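Local coordinates for protein putative adenosine kinase (Schistosoma mansoni, PDB 3VAS) that probably catalyses the ATP-dependent phosphorylation of adenosine to AMP, as an adenosine kinase of the ribokinase-like pfkB family, and binds adenosine in its pocket, at residues A[210-215]-A[232-237]; A[24-29]-A[179-184]. All blocks are in the same frame, centred on the assembly; numbering follows the deposited sequence.

How the interactions relate
From the N terminus, residues 24-29 lead into strand 27-40, and interaction 2 sets them beside 179-184, closing a loop of about 150 residues that holds helices and strands in similar amounts. Further on, interaction 1 joins 210-215 to 232-237 across a short, almost wholly helical connection. The two contacts follow one another in series, neither enclosing nor crossing the other. Strands 181-185 and 209-213 are themselves parallel neighbours: Cys211 N lies 2.8 Å from Tyr182 O, a probable hydrogen bond, and the Phe212 ring packs on the backbone of Ile184. Together they place strands 27-40, 181-185, 209-213 and 236-240 side by side.

Interaction 1. Residues A[210-215]-A[232-237]; sequences FCFNLS and SYSNIV
Asn235 grips the backbone of Phe210 at both ends just where strand 236-240 begins: its side-chain OD1 takes the N-H of Phe210, and its own N donates back to Phe210 O. The Phe210 N to Asn235 OD1 bond is 2.8 Å long and almost straight, 175° at the hydrogen, although the donor sits tilted from the amide's carbonyl plane. With chi1 at -52° the amide stands beside its own backbone N, which brings OD1 round to the N-H of Phe210. Asn235 N reaches Phe210 O at 2.8 Å, in the carbonyl plane, and Ile236 N adds a weak bond to the same oxygen. From there the pairing is regular parallel strand: Phe212 N donates to Ile236 O at 2.9 Å, with Cys211 beside Ile236 and Phe212 beside Val237.

On the face carrying Cys211 and Ile236, the sulfur SG of Cys211 lies 4.1 Å from Ile236 CD1. On the other face the Ser234 hydroxyl meets both phenylalanines of the strand. Its OG comes to the ring edge of Phe210, 3.5 Å from CD2, and approaches Phe212 CB as well, while its hydrogen-bonding partner is Met230 O at the end of helix 224-231. Met230 also touches the side chains of Phe210 and Phe212, and Val227 those of Phe212 and Leu214. Further along, Leu214 CD2 meets Val237 CG1 at 4.1 Å, the two side chains crossing at a slant. The helical link between parallel neighbours is the beta-alpha-beta arrangement of the ribokinase fold. The Asn235 amide thus stands in for a strand's backbone acceptor, while the Ser234 hydroxyl ties the turn to the helix end; together they are consistent with a fixed point of entry for Ile236 into the sheet.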
loop_
_atom_site.group_PDB
_atom_site.type_symbol
_atom_site.label_atom_id
_atom_site.label_comp_id
_atom_site.label_asym_id
_atom_site.label_seq_id
_atom_site.Cartn_x
_atom_site.Cartn_y
_atom_site.Cartn_z
ATOM N N PHE A 210 10.028 9.024 -5.367
ATOM C CA PHE A 210 9.061 7.989 -5.702
ATOM C C PHE A 210 9.161 6.818 -4.732
ATOM O O PHE A 210 10.204 6.177 -4.631
ATOM C CB PHE A 210 9.263 7.501 -7.141
ATOM C CG PHE A 210 8.156 6.602 -7.636
ATOM C CD1 PHE A 210 7.069 7.134 -8.311
ATOM C CD2 PHE A 210 8.202 5.233 -7.417
ATOM C CE1 PHE A 210 6.047 6.317 -8.766
ATOM C CE2 PHE A 210 7.185 4.409 -7.869
ATOM C CZ PHE A 210 6.103 4.953 -8.542
ATOM N N CYS A 211 8.064 6.534 -4.035
ATOM C CA CYS A 211 8.032 5.468 -3.038
ATOM C C CYS A 211 7.173 4.301 -3.508
ATOM O O CYS A 211 6.048 4.492 -3.969
ATOM C CB CYS A 211 7.514 6.007 -1.701
ATOM S SG CYS A 211 8.370 7.508 -1.136
ATOM N N PHE A 212 7.710 3.091 -3.380
ATOM C CA PHE A 212 7.095 1.905 -3.961
ATOM C C PHE A 212 6.969 0.801 -2.920
ATOM O O PHE A 212 7.890 0.573 -2.134
ATOM C CB PHE A 212 7.936 1.434 -5.152
ATOM C CG PHE A 212 7.387 0.218 -5.854
ATOM C CD1 PHE A 212 6.167 0.270 -6.514
ATOM C CD2 PHE A 212 8.105 -0.966 -5.876
ATOM C CE1 PHE A 212 5.663 -0.846 -7.166
ATOM C CE2 PHE A 212 7.609 -2.091 -6.524
ATOM C CZ PHE A 212 6.386 -2.030 -7.171
ATOM N N ASN A 213 5.826 0.124 -2.906
ATOM C CA ASN A 213 5.606 -0.982 -1.977
ATOM C C ASN A 213 5.507 -2.317 -2.725
ATOM O O ASN A 213 4.774 -2.424 -3.710
ATOM C CB ASN A 213 4.338 -0.734 -1.149
ATOM C CG ASN A 213 4.340 -1.493 0.178
ATOM O OD1 ASN A 213 4.461 -2.720 0.212
ATOM N ND2 ASN A 213 4.212 -0.756 1.280
ATOM N N LEU A 214 6.245 -3.325 -2.266
ATOM C CA LEU A 214 6.175 -4.657 -2.879
ATOM C C LEU A 214 4.767 -5.261 -2.745
ATOM O O LEU A 214 4.346 -6.075 -3.571
ATOM C CB LEU A 214 7.234 -5.602 -2.288
ATOM C CG LEU A 214 8.717 -5.233 -2.449
ATOM C CD1 LEU A 214 9.629 -6.269 -1.789
ATOM C CD2 LEU A 214 9.083 -5.055 -3.920
ATOM N N SER A 215 4.063 -4.864 -1.688
ATOM C CA SER A 215 2.624 -5.115 -1.528
ATOM C C SER A 215 2.176 -6.558 -1.239
ATOM O O SER A 215 1.397 -6.780 -0.312
ATOM C CB SER A 215 1.829 -4.528 -2.699
ATOM O OG SER A 215 2.001 -3.124 -2.755
ATOM N N SER A 232 13.451 0.308 -10.353
ATOM C CA SER A 232 14.480 1.093 -11.042
ATOM C C SER A 232 14.159 2.595 -11.126
ATOM O O SER A 232 15.018 3.391 -11.506
ATOM C CB SER A 232 14.823 0.499 -12.424
ATOM O OG SER A 232 13.834 0.788 -13.402
ATOM N N TYR A 233 12.937 2.977 -10.756
ATOM C CA TYR A 233 12.570 4.394 -10.666
ATOM C C TYR A 233 12.286 4.810 -9.221
ATOM O O TYR A 233 11.995 5.977 -8.948
ATOM C CB TYR A 233 11.335 4.703 -11.523
ATOM C CG TYR A 233 11.514 4.467 -13.010
ATOM C CD1 TYR A 233 11.240 3.226 -13.573
ATOM C CD2 TYR A 233 11.947 5.487 -13.847
ATOM C CE1 TYR A 233 11.398 3.004 -14.929
ATOM C CE2 TYR A 233 12.108 5.276 -15.205
ATOM C CZ TYR A 233 11.832 4.030 -15.742
ATOM O OH TYR A 233 11.991 3.807 -17.091
ATOM N N SER A 234 12.363 3.855 -8.298
ATOM C CA SER A 234 11.973 4.108 -6.915
ATOM C C SER A 234 13.141 4.589 -6.066
ATOM O O SER A 234 14.220 4.004 -6.098
ATOM C CB SER A 234 11.374 2.848 -6.292
ATOM O OG SER A 234 10.248 2.407 -7.026
ATOM N N ASN A 235 12.919 5.659 -5.311
ATOM C CA ASN A 235 13.916 6.143 -4.366
ATOM C C ASN A 235 13.810 5.414 -3.036
ATOM O O ASN A 235 14.795 5.282 -2.309
ATOM C CB ASN A 235 13.762 7.644 -4.151
ATOM C CG ASN A 235 13.744 8.412 -5.450
ATOM O OD1 ASN A 235 12.681 8.634 -6.039
ATOM N ND2 ASN A 235 14.921 8.813 -5.915
ATOM N N ILE A 236 12.604 4.950 -2.720
ATOM C CA ILE A 236 12.355 4.208 -1.486
ATOM C C ILE A 236 11.475 2.993 -1.776
ATOM O O ILE A 236 10.453 3.110 -2.455
ATOM C CB ILE A 236 11.656 5.090 -0.422
ATOM C CG1 ILE A 236 12.460 6.368 -0.159
ATOM C CG2 ILE A 236 11.452 4.316 0.878
ATOM C CD1 ILE A 236 11.855 7.257 0.912
ATOM N N VAL A 237 11.881 1.829 -1.271
ATOM C CA VAL A 237 11.104 0.606 -1.453
ATOM C C VAL A 237 10.737 -0.006 -0.106
ATOM O O VAL A 237 11.607 -0.229 0.740
ATOM C CB VAL A 237 11.870 -0.445 -2.294
ATOM C CG1 VAL A 237 11.038 -1.711 -2.458
ATOM C CG2 VAL A 237 12.250 0.124 -3.654
#

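Interaction 2. Residues A[24-29]-A[179-184]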
loop_
_atom_site.group_PDB
_atom_site.type_symbol
_atom_site.label_atom_id
_atom_site.label_comp_id
_atom_site.label_asym_id
_atom_site.label_seq_id
_atom_site.Cartn_x
_atom_site.Cartn_y
_atom_site.Cartn_z
ATOM N N GLU A 24 0.563 22.516 -1.043
ATOM C CA GLU A 24 -0.608 21.697 -1.360
ATOM C C GLU A 24 -0.302 20.743 -2.511
ATOM O O GLU A 24 0.437 21.085 -3.435
ATOM C CB GLU A 24 -1.821 22.568 -1.700
ATOM C CG GLU A 24 -2.388 23.340 -0.516
ATOM C CD GLU A 24 -3.706 24.026 -0.842
ATOM O OE1 GLU A 24 -4.186 23.892 -1.991
ATOM O OE2 GLU A 24 -4.262 24.696 0.054
ATOM N N GLY A 25 -0.862 19.539 -2.442
ATOM C CA GLY A 25 -0.594 18.525 -3.443
ATOM C C GLY A 25 0.869 18.121 -3.511
ATOM O O GLY A 25 1.357 17.699 -4.555
ATOM N N TYR A 26 1.571 18.257 -2.392
ATOM C CA TYR A 26 2.973 17.864 -2.298
ATOM C C TYR A 26 3.138 16.354 -2.501
ATOM O O TYR A 26 4.132 15.900 -3.067
ATOM C CB TYR A 26 3.523 18.265 -0.930
ATOM C CG TYR A 26 5.025 18.256 -0.829
ATOM C CD1 TYR A 26 5.771 19.360 -1.223
ATOM C CD2 TYR A 26 5.702 17.151 -0.325
ATOM C CE1 TYR A 26 7.149 19.360 -1.126
ATOM C CE2 TYR A 26 7.079 17.145 -0.223
ATOM C CZ TYR A 26 7.796 18.250 -0.627
ATOM O OH TYR A 26 9.167 18.247 -0.527
ATOM N N VAL A 27 2.148 15.594 -2.031
ATOM C CA VAL A 27 2.160 14.136 -2.092
ATOM C C VAL A 27 1.045 13.628 -3.000
ATOM O O VAL A 27 -0.116 13.998 -2.834
ATOM C CB VAL A 27 1.959 13.512 -0.691
ATOM C CG1 VAL A 27 1.868 11.995 -0.786
ATOM C CG2 VAL A 27 3.080 13.930 0.252
ATOM N N PHE A 28 1.404 12.778 -3.957
ATOM C CA PHE A 28 0.435 12.221 -4.898
ATOM C C PHE A 28 0.425 10.701 -4.832
ATOM O O PHE A 28 1.478 10.066 -4.839
ATOM C CB PHE A 28 0.756 12.668 -6.331
ATOM C CG PHE A 28 -0.164 12.081 -7.377
ATOM C CD1 PHE A 28 -1.279 12.782 -7.808
ATOM C CD2 PHE A 28 0.094 10.833 -7.934
ATOM C CE1 PHE A 28 -2.127 12.248 -8.764
ATOM C CE2 PHE A 28 -0.748 10.294 -8.885
ATOM C CZ PHE A 28 -1.859 11.002 -9.304
ATOM N N GLY A 29 -0.768 10.121 -4.782
ATOM C CA GLY A 29 -0.914 8.683 -4.910
ATOM C C GLY A 29 -1.896 8.322 -6.010
ATOM O O GLY A 29 -2.832 9.074 -6.287
ATOM N N ALA A 179 3.284 17.624 -7.499
ATOM C CA ALA A 179 3.758 16.755 -6.422
ATOM C C ALA A 179 5.277 16.643 -6.417
ATOM O O ALA A 179 5.915 16.694 -7.466
ATOM C CB ALA A 179 3.128 15.377 -6.522
ATOM N N GLN A 180 5.852 16.497 -5.229
ATOM C CA GLN A 180 7.293 16.293 -5.097
ATOM C C GLN A 180 7.549 14.886 -4.594
ATOM O O GLN A 180 8.677 14.387 -4.644
ATOM C CB GLN A 180 7.901 17.319 -4.140
ATOM C CG GLN A 180 7.761 18.757 -4.617
ATOM C CD GLN A 180 8.422 18.985 -5.962
ATOM O OE1 GLN A 180 7.841 19.601 -6.858
ATOM N NE2 GLN A 180 9.646 18.488 -6.112
ATOM N N VAL A 181 6.481 14.253 -4.113
ATOM C CA VAL A 181 6.549 12.918 -3.527
ATOM C C VAL A 181 5.427 12.037 -4.066
ATOM O O VAL A 181 4.270 12.457 -4.112
ATOM C CB VAL A 181 6.427 12.980 -1.989
ATOM C CG1 VAL A 181 6.410 11.576 -1.391
ATOM C CG2 VAL A 181 7.561 13.812 -1.394
ATOM N N TYR A 182 5.768 10.819 -4.477
ATOM C CA TYR A 182 4.764 9.864 -4.935
ATOM C C TYR A 182 4.774 8.591 -4.099
ATOM O O TYR A 182 5.829 8.122 -3.666
ATOM C CB TYR A 182 4.974 9.513 -6.409
ATOM C CG TYR A 182 5.094 10.721 -7.306
ATOM C CD1 TYR A 182 3.965 11.389 -7.758
ATOM C CD2 TYR A 182 6.336 11.198 -7.692
ATOM C CE1 TYR A 182 4.070 12.497 -8.575
ATOM C CE2 TYR A 182 6.451 12.309 -8.505
ATOM C CZ TYR A 182 5.317 12.953 -8.945
ATOM O OH TYR A 182 5.429 14.059 -9.757
ATOM N N TYR A 183 3.586 8.051 -3.855
ATOM C CA TYR A 183 3.459 6.729 -3.270
ATOM C C TYR A 183 2.527 5.885 -4.128
ATOM O O TYR A 183 1.348 6.212 -4.270
ATOM C CB TYR A 183 2.923 6.791 -1.836
ATOM C CG TYR A 183 2.838 5.423 -1.190
ATOM C CD1 TYR A 183 3.957 4.841 -0.595
ATOM C CD2 TYR A 183 1.650 4.699 -1.197
ATOM C CE1 TYR A 183 3.891 3.581 -0.014
ATOM C CE2 TYR A 183 1.574 3.438 -0.624
ATOM C CZ TYR A 183 2.694 2.886 -0.031
ATOM O OH TYR A 183 2.612 1.638 0.547
ATOM N N ILE A 184 3.056 4.814 -4.710
ATOM C CA ILE A 184 2.226 3.848 -5.421
ATOM C C ILE A 184 2.569 2.422 -4.989
ATOM O O ILE A 184 3.728 2.002 -5.051
ATOM C CB ILE A 184 2.379 3.952 -6.952
ATOM C CG1 ILE A 184 2.261 5.402 -7.428
ATOM C CG2 ILE A 184 1.335 3.083 -7.649
ATOM C CD1 ILE A 184 2.478 5.561 -8.923
#
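Tyr26 O is gripped twice, by two successive backbone N-H groups of 179-184. Gln180 N comes to it at 2.8 Å, tilted 24° from the carbonyl plane, whereas Val181 N, at 3.1 Å, lies almost in line with the C=O bond. The ladder then runs on as a parallel pair: Phe28 N donates to Val181 O at 2.9 Å, and Tyr183 N to Phe28 O at 3.1 Å. Ala179 CA adds a CH...O contact to Gly25 O, just ahead of this ladder.

Val27 thus stands beside Val181 and Phe28 beside Tyr182. These strands belong to the central sheet of the ribokinase fold, in which strand 27-40 runs between 181-185 and 101-107; the backbones of Val27 and Gly29 are hydrogen-bonded on the other side, to Ser102 and Val104 of strand 101-107 and to Val100 just before it. The side chain of Tyr183 lies about 8 Å from the bound adenosine, and its hydroxyl is hydrogen-bonded to Asn213 ND2.

Outside these bonds, the Tyr26 ring turns back over 179-184. CG anti to the backbone N (chi1 -165°) swings it there, and Gln180 CB rests over one face in a CH-pi contact, 3.8 Å from the ring centroid. Val181 CG2 meets the same ring at CE2, 3.6 Å away, at a slant. Val27 and Val181 lie side by side and point the same way, with Ile331 packed on both. On the face opposite Val27 and Val181, Phe28 CB touches both Ala179 CB, at 3.6 Å, and CD1 of the Tyr182 ring, while Phe28 CD2 comes in at that ring's edge. The Tyr182 hydroxyl is bonded to Val176 O and Lys208, and helix 189-205 lies over this face, Ile199 touching Phe28 and His202 touching Tyr182.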